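Local structure of putative branched chain amino acid ABC transporter, periplasmic amino acid-binding protein (Brucella ovis, 4XFK) at residues Tyr37-Gly40 against Lys41-Glu44; Val110-Asn114 against Leu115-Ala119; Asn223-Leu226 against Leu227-Lys230. The protein probably serves as the periplasmic binding component of an ABC-type amino-acid transport system, capturing branched-chain and related small amino acids. The protein carries 1 engineered substitution. One frame throughout, in Å; residues are numbered along the deposited sequence.

Interaction 1. Residues Tyr37-Gly40 against Lys41-Glu44; sequences YQLG and KINE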
loop_
_atom_site.group_PDB
_atom_site.type_symbol
_atom_site.label_atom_id
_atom_site.label_comp_id
_atom_site.label_asym_id
_atom_site.label_seq_id
_atom_site.Cartn_x
_atom_site.Cartn_y
_atom_site.Cartn_z
ATOM N N TYR A 37 -8.572 -2.773 13.240
ATOM C CA TYR A 37 -7.792 -2.083 14.270
ATOM C C TYR A 37 -8.154 -0.596 14.341
ATOM O O TYR A 37 -8.500 -0.085 15.408
ATOM C CB TYR A 37 -6.286 -2.260 14.031
ATOM C CG TYR A 37 -5.407 -1.444 14.956
ATOM C CD1 TYR A 37 -4.968 -1.962 16.172
ATOM C CD2 TYR A 37 -4.989 -0.166 14.599
ATOM C CE1 TYR A 37 -4.155 -1.215 17.011
ATOM C CE2 TYR A 37 -4.177 0.585 15.431
ATOM C CZ TYR A 37 -3.764 0.060 16.638
ATOM O OH TYR A 37 -2.951 0.815 17.456
ATOM N N GLN A 38 -8.070 0.108 13.215
ATOM C CA GLN A 38 -8.218 1.558 13.276
ATOM C C GLN A 38 -9.669 2.024 13.349
ATOM O O GLN A 38 -9.987 2.964 14.088
ATOM C CB GLN A 38 -7.451 2.260 12.156
ATOM C CG GLN A 38 -7.353 3.761 12.384
ATOM C CD GLN A 38 -6.683 4.118 13.709
ATOM O OE1 GLN A 38 -5.717 3.484 14.122
ATOM N NE2 GLN A 38 -7.183 5.159 14.361
ATOM N N LEU A 39 -10.565 1.384 12.602
ATOM C CA LEU A 39 -11.981 1.675 12.802
ATOM C C LEU A 39 -12.402 1.259 14.212
ATOM O O LEU A 39 -13.292 1.869 14.806
ATOM C CB LEU A 39 -12.859 1.000 11.755
ATOM C CG LEU A 39 -12.677 1.467 10.311
ATOM C CD1 LEU A 39 -13.720 0.822 9.430
ATOM C CD2 LEU A 39 -12.761 2.978 10.198
ATOM N N GLY A 40 -11.741 0.243 14.764
ATOM C CA GLY A 40 -11.970 -0.125 16.147
ATOM C C GLY A 40 -11.616 1.007 17.092
ATOM O O GLY A 40 -12.349 1.256 18.051
ATOM N N LYS A 41 -10.511 1.708 16.836
ATOM C CA LYS A 41 -10.159 2.864 17.670
ATOM C C LYS A 41 -11.218 3.960 17.563
ATOM O O LYS A 41 -11.589 4.582 18.557
ATOM C CB LYS A 41 -8.794 3.447 17.293
ATOM C CG LYS A 41 -7.621 2.488 17.424
ATOM C CD LYS A 41 -7.394 2.027 18.854
ATOM C CE LYS A 41 -6.134 1.140 18.926
ATOM N NZ LYS A 41 -5.886 0.570 20.287
ATOM N N ILE A 42 -11.685 4.223 16.347
ATOM C CA ILE A 42 -12.720 5.234 16.165
ATOM C C ILE A 42 -13.985 4.822 16.914
ATOM O O ILE A 42 -14.606 5.640 17.595
ATOM C CB ILE A 42 -13.023 5.528 14.684
ATOM C CG1 ILE A 42 -11.749 5.987 13.964
ATOM C CG2 ILE A 42 -14.117 6.599 14.571
ATOM C CD1 ILE A 42 -11.928 6.194 12.468
ATOM N N ASN A 43 -14.367 3.556 16.806
ATOM C CA ASN A 43 -15.547 3.080 17.520
ATOM C C ASN A 43 -15.401 3.110 19.045
ATOM O O ASN A 43 -16.363 3.437 19.748
ATOM C CB ASN A 43 -15.984 1.705 16.999
ATOM C CG ASN A 43 -16.849 1.826 15.770
ATOM O OD1 ASN A 43 -17.506 2.853 15.584
ATOM N ND2 ASN A 43 -16.867 0.798 14.929
ATOM N N GLU A 44 -14.201 2.826 19.554
ATOM C CA GLU A 44 -13.943 2.941 20.996
ATOM C C GLU A 44 -14.178 4.368 21.474
ATOM O O GLU A 44 -14.570 4.592 22.618
ATOM C CB GLU A 44 -12.510 2.512 21.333
ATOM C CG GLU A 44 -12.272 1.001 21.278
ATOM C CD GLU A 44 -10.796 0.631 21.328
ATOM O OE1 GLU A 44 -9.981 1.452 21.806
ATOM O OE2 GLU A 44 -10.443 -0.483 20.877
#
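Tyr37 and Lys41, one turn apart near the C-terminal end of helix 26-44, meet through their side chains. The helix is the crossover element of a beta-alpha-beta unit, linking strands 13-18 and 54-59 in the parallel sheet of a periplasmic binding protein. Tyr37 holds CG anti to its own nitrogen (chi1 173°), which carries the ring forward along the helix beside the Lys41 chain. The lysine bends at chi2 (-63°) and is extended beyond; its CE comes to 3.5 Å from Tyr37 CZ in an oblique approach to the phenolic end of the ring. The two polar ends do not pair with each other. Both reach Asp283 OD2, the phenol through a hydrogen bond and the ammonium through a salt bridge, so one carboxylate oxygen fixes both tips and ties the helix to helix 274-288. On the flank of Lys41, the Gln38 side chain crosses at about a right angle, its NE2 lying 3.8 Å from Lys41 CB, while its OE1 has a weak hydrogen bond with Gln304 NE2 of helix 296-312, whose Val300 and Leu303 pack against Gln38. Along the backbone run the i to i+4 bonds, Lys41 N to Tyr37 O (3.0 Å) and Ile42 N to Gln38 O (3.1 Å), continued by Asn43 and Glu44. Asn43 turns its OD1 to the backbone nitrogen of Ile53, just before strand 54-59. On another side of the helix, Leu39 CD2 meets Ile42 CD1 at 4.0 Å.

Interaction 2. Residues Val110-Asn114 against Leu115-Ala119; sequences VLYLN and LGAEA. With NA (sodium ion), chain D; ACT (acetate ion), chain B.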
loop_
_atom_site.group_PDB
_atom_site.type_symbol
_atom_site.label_atom_id
_atom_site.label_comp_id
_atom_site.label_asym_id
_atom_site.label_seq_id
_atom_site.Cartn_x
_atom_site.Cartn_y
_atom_site.Cartn_z
ATOM N N VAL A 110 -20.718 8.147 -3.219
ATOM C CA VAL A 110 -20.006 7.158 -2.422
ATOM C C VAL A 110 -18.507 7.443 -2.499
ATOM O O VAL A 110 -17.990 7.808 -3.562
ATOM C CB VAL A 110 -20.332 5.733 -2.945
ATOM C CG1 VAL A 110 -19.426 4.673 -2.326
ATOM C CG2 VAL A 110 -21.807 5.404 -2.702
ATOM N N LEU A 111 -17.823 7.314 -1.365
ATOM C CA LEU A 111 -16.376 7.495 -1.305
ATOM C C LEU A 111 -15.634 6.179 -1.448
ATOM O O LEU A 111 -16.052 5.166 -0.896
ATOM C CB LEU A 111 -15.971 8.111 0.033
ATOM C CG LEU A 111 -16.130 9.611 0.215
ATOM C CD1 LEU A 111 -16.146 9.959 1.689
ATOM C CD2 LEU A 111 -14.992 10.321 -0.506
ATOM N N TYR A 112 -14.521 6.204 -2.172
ATOM C CA TYR A 112 -13.628 5.055 -2.228
ATOM C C TYR A 112 -12.325 5.440 -1.512
ATOM O O TYR A 112 -11.558 6.283 -1.992
ATOM C CB TYR A 112 -13.388 4.630 -3.682
ATOM C CG TYR A 112 -12.314 3.582 -3.903
ATOM C CD1 TYR A 112 -12.023 2.613 -2.937
ATOM C CD2 TYR A 112 -11.593 3.561 -5.095
ATOM C CE1 TYR A 112 -11.024 1.669 -3.159
ATOM C CE2 TYR A 112 -10.611 2.633 -5.315
ATOM C CZ TYR A 112 -10.327 1.694 -4.353
ATOM O OH TYR A 112 -9.329 0.789 -4.607
ATOM N N LEU A 113 -12.112 4.853 -0.339
ATOM C CA LEU A 113 -10.847 5.003 0.373
ATOM C C LEU A 113 -9.934 3.861 -0.028
ATOM O O LEU A 113 -10.121 2.709 0.368
ATOM C CB LEU A 113 -11.066 5.001 1.883
ATOM C CG LEU A 113 -12.111 5.986 2.412
ATOM C CD1 LEU A 113 -12.142 5.900 3.927
ATOM C CD2 LEU A 113 -11.839 7.410 1.956
ATOM N N ASN A 114 -8.958 4.202 -0.851
ATOM C CA ASN A 114 -8.000 3.246 -1.363
ATOM C C ASN A 114 -6.841 3.164 -0.382
ATOM O O ASN A 114 -6.044 4.085 -0.255
ATOM C CB ASN A 114 -7.569 3.719 -2.751
ATOM C CG ASN A 114 -6.369 2.978 -3.286
ATOM O OD1 ASN A 114 -5.877 2.031 -2.673
ATOM N ND2 ASN A 114 -5.874 3.424 -4.441
ATOM N N LEU A 115 -6.773 2.057 0.348
ATOM C CA LEU A 115 -5.779 1.931 1.398
ATOM C C LEU A 115 -4.515 1.210 0.965
ATOM O O LEU A 115 -3.646 0.946 1.805
ATOM C CB LEU A 115 -6.373 1.220 2.625
ATOM C CG LEU A 115 -7.529 1.933 3.344
ATOM C CD1 LEU A 115 -7.925 1.161 4.587
ATOM C CD2 LEU A 115 -7.167 3.363 3.717
ATOM N N GLY A 116 -4.380 0.890 -0.323
ATOM C CA GLY A 116 -3.168 0.213 -0.739
ATOM C C GLY A 116 -3.034 -0.288 -2.158
ATOM O O GLY A 116 -2.120 -1.071 -2.428
ATOM N N ALA A 117 -3.929 0.101 -3.063
ATOM C CA ALA A 117 -3.742 -0.246 -4.474
ATOM C C ALA A 117 -2.825 0.811 -5.070
ATOM O O ALA A 117 -3.175 1.996 -5.081
ATOM C CB ALA A 117 -5.066 -0.277 -5.177
ATOM N N GLU A 118 -1.656 0.378 -5.545
ATOM C CA GLU A 118 -0.531 1.293 -5.752
ATOM C C GLU A 118 -0.224 1.672 -7.212
ATOM O O GLU A 118 0.731 2.405 -7.480
ATOM C CB GLU A 118 0.718 0.772 -5.011
ATOM C CG GLU A 118 0.419 0.500 -3.525
ATOM C CD GLU A 118 1.647 0.384 -2.640
ATOM O OE1 GLU A 118 2.735 0.886 -3.012
ATOM O OE2 GLU A 118 1.502 -0.209 -1.550
ATOM N N ALA A 119 -1.044 1.203 -8.151
ATOM C CA ALA A 119 -0.843 1.558 -9.562
ATOM C C ALA A 119 -1.002 3.062 -9.803
ATOM O O ALA A 119 -1.861 3.717 -9.215
ATOM C CB ALA A 119 -1.795 0.782 -10.441
HETATM NA NA NA D . -2.052 -3.191 -1.603
HETATM C C ACT B . -1.188 -3.643 -6.234
HETATM O O ACT B . -1.791 -4.321 -7.097
HETATM O OXT ACT B . -1.600 -2.474 -6.051
HETATM C CH3 ACT B . -0.039 -4.217 -5.465
HETATM O O HOH W 1 0.185 -2.880 -1.417
HETATM O O HOH W 2 -1.757 -5.333 -2.110
#
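With chi1 at 168° and chi2 near zero (5°), the Asn114 carboxamide folds beside its own carbonyl carbon and lies along the chain that follows, against Gly116 and Ala117. The arrangement sits where strand 111-114, in the parallel sheet of this periplasmic binding protein, gives way to a buried loop. OD1 takes two backbone donors. Ala117 N, at 2.8 Å from OD1, lies in the carbonyl plane on a lone pair, whereas Gly116 N, at 3.0 Å from the same atom, is tilted from that plane. The other end of the amide returns the bond: ND2 donates to Ala117 O over 3.1 Å, nearly in the amide plane and onto a lone pair of the carbonyl. Three bonds thus fix the rotation of the buried amide, and His131 NE2 gives ND2 a further partner. Ala117 directs its CB back toward the strand, 3.5 Å from Asn114 OD1. Behind the amide, Asn114 CB rests 3.8 Å above one face of the Tyr112 ring, offset toward the rim; the phenol itself is hydrogen-bonded to Gln84 OE1. The turn leaves Gly116 O facing the sodium ion, whose coordination is completed by Gly85 O, Tyr31 OH and two waters. One of these waters donates to Glu118 OE2. Next along the loop, Glu118 N donates to an acetate ion, probably from the crystallisation liquor, meeting its OXT at 2.9 Å with an N-H...O angle of 171°.

Interaction 3. Residues Asn223-Leu226 against Leu227-Lys230; sequences NDLL and LLMK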
loop_
_atom_site.group_PDB
_atom_site.type_symbol
_atom_site.label_atom_id
_atom_site.label_comp_id
_atom_site.label_asym_id
_atom_site.label_seq_id
_atom_site.Cartn_x
_atom_site.Cartn_y
_atom_site.Cartn_z
ATOM N N ASN A 223 2.775 -15.068 -3.533
ATOM C CA ASN A 223 3.655 -16.127 -4.024
ATOM C C ASN A 223 4.707 -15.655 -5.022
ATOM O O ASN A 223 5.800 -16.214 -5.083
ATOM C CB ASN A 223 2.819 -17.256 -4.625
ATOM C CG ASN A 223 1.833 -17.806 -3.641
ATOM O OD1 ASN A 223 0.621 -17.799 -3.876
ATOM N ND2 ASN A 223 2.342 -18.259 -2.506
ATOM N N ASP A 224 4.388 -14.617 -5.788
ATOM C CA ASP A 224 5.311 -14.108 -6.793
ATOM C C ASP A 224 6.561 -13.490 -6.176
ATOM O O ASP A 224 7.564 -13.333 -6.871
ATOM C CB ASP A 224 4.620 -13.104 -7.705
ATOM C CG ASP A 224 3.675 -13.762 -8.685
ATOM O OD1 ASP A 224 3.767 -14.993 -8.891
ATOM O OD2 ASP A 224 2.852 -13.039 -9.270
ATOM N N LEU A 225 6.503 -13.098 -4.899
ATOM C CA LEU A 225 7.730 -12.756 -4.179
ATOM C C LEU A 225 8.200 -13.903 -3.274
ATOM O O LEU A 225 9.380 -14.212 -3.253
ATOM C CB LEU A 225 7.630 -11.431 -3.409
ATOM C CG LEU A 225 8.947 -10.911 -2.811
ATOM C CD1 LEU A 225 10.058 -10.849 -3.863
ATOM C CD2 LEU A 225 8.742 -9.542 -2.189
ATOM N N LEU A 226 7.282 -14.552 -2.555
ATOM C CA LEU A 226 7.650 -15.654 -1.662
ATOM C C LEU A 226 8.436 -16.749 -2.386
ATOM O O LEU A 226 9.483 -17.200 -1.905
ATOM C CB LEU A 226 6.398 -16.251 -1.003
ATOM C CG LEU A 226 5.632 -15.372 -0.007
ATOM C CD1 LEU A 226 4.215 -15.893 0.227
ATOM C CD2 LEU A 226 6.383 -15.282 1.311
ATOM N N LEU A 227 7.938 -17.175 -3.543
ATOM C CA LEU A 227 8.567 -18.280 -4.263
ATOM C C LEU A 227 9.782 -17.815 -5.053
ATOM O O LEU A 227 10.698 -18.596 -5.314
ATOM C CB LEU A 227 7.565 -18.989 -5.175
ATOM C CG LEU A 227 6.383 -19.650 -4.463
ATOM C CD1 LEU A 227 5.478 -20.342 -5.472
ATOM C CD2 LEU A 227 6.857 -20.616 -3.362
ATOM N N LEU A 228 9.790 -16.540 -5.431
ATOM C CA LEU A 228 10.957 -15.944 -6.062
ATOM C C LEU A 228 12.125 -15.914 -5.066
ATOM O O LEU A 228 13.258 -16.269 -5.413
ATOM C CB LEU A 228 10.622 -14.538 -6.567
ATOM C CG LEU A 228 11.765 -13.736 -7.197
ATOM C CD1 LEU A 228 12.456 -14.497 -8.333
ATOM C CD2 LEU A 228 11.242 -12.379 -7.684
ATOM N N MET A 229 11.850 -15.498 -3.829
ATOM C CA MET A 229 12.867 -15.493 -2.777
ATOM C C MET A 229 13.384 -16.904 -2.507
ATOM O O MET A 229 14.584 -17.116 -2.338
ATOM C CB MET A 229 12.322 -14.884 -1.480
ATOM C CG MET A 229 12.011 -13.397 -1.561
ATOM S SD MET A 229 13.389 -12.392 -2.160
ATOM C CE MET A 229 14.537 -12.511 -0.784
ATOM N N LYS A 230 12.475 -17.872 -2.462
ATOM C CA LYS A 230 12.872 -19.257 -2.231
ATOM C C LYS A 230 13.813 -19.768 -3.326
ATOM O O LYS A 230 14.826 -20.414 -3.042
ATOM C CB LYS A 230 11.641 -20.155 -2.123
ATOM C CG LYS A 230 11.970 -21.594 -1.782
ATOM C CD LYS A 230 10.722 -22.383 -1.459
ATOM C CE LYS A 230 11.077 -23.823 -1.133
ATOM N NZ LYS A 230 9.902 -24.556 -0.605
#
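Leu225 and Met229 meet one turn apart, first of all through the backbone: Met229 N donates to Leu225 O over 2.8 Å. An earlier link in the ladder runs from Leu227 N to Asn223 O, also at 2.8 Å. Lys230 N donates to Leu226 O at 3.1 Å, and that oxygen also accepts from Asn254 ND2, so a side chain of helix 251-255 shares it with the helical backbone. Each of these three carbonyls, of Asn223, Leu225 and Leu226, therefore has an amide donor from the following turn. The bonds belong to the first turns of helix 223-235, the crossover of a beta-alpha-beta unit between strands 215-218 and 240-243 in the second domain of the periplasmic binding protein. Alongside the Met229 to Leu225 bond, the two side chains lie side by side and point the same way, with Leu225 CD1 4.0 Å from Met229 CG; this holds for one of two modelled conformers of the methionine. Leu228 and Met229 pack on Phe241 of strand 240-243. At the start of the helix, Asp224 is held by polar partners outside the two segments: OD2 accepts from Asn196 N, and the backbone oxygen from Asn220 ND2. That same oxygen has an apolar neighbour in the next turn, Leu228 CB, at 3.3 Å; the leucine sets its CG anti to the backbone nitrogen (chi1 177°), and its CD2 stays 3.9 Å from Asp224 O. Leu227 brings its CD1 to 4.2 Å from Asn223 CB.

How the interactions relate
The three contacts follow one another along the chain without touching. Interactions 1 and 2 share the parallel-sheet domain: the helix that carries interaction 1 at its far end also supplies Tyr31 to the sodium site reached by Gly116 in interaction 2. Their centres lie 19 Å apart, with nearest atoms about 7 Å from each other. Interaction 3 stands in the other domain, its centre 26 Å from that of interaction 2 and 34 Å from that of interaction 1. Ser88 and Tyr166, which belong to different domains, also bond the acetate of interaction 2, consistent with a position in the cleft where such proteins bind their ligand. The side chain of Leu225 is about 13 Å from a bound sodium ion.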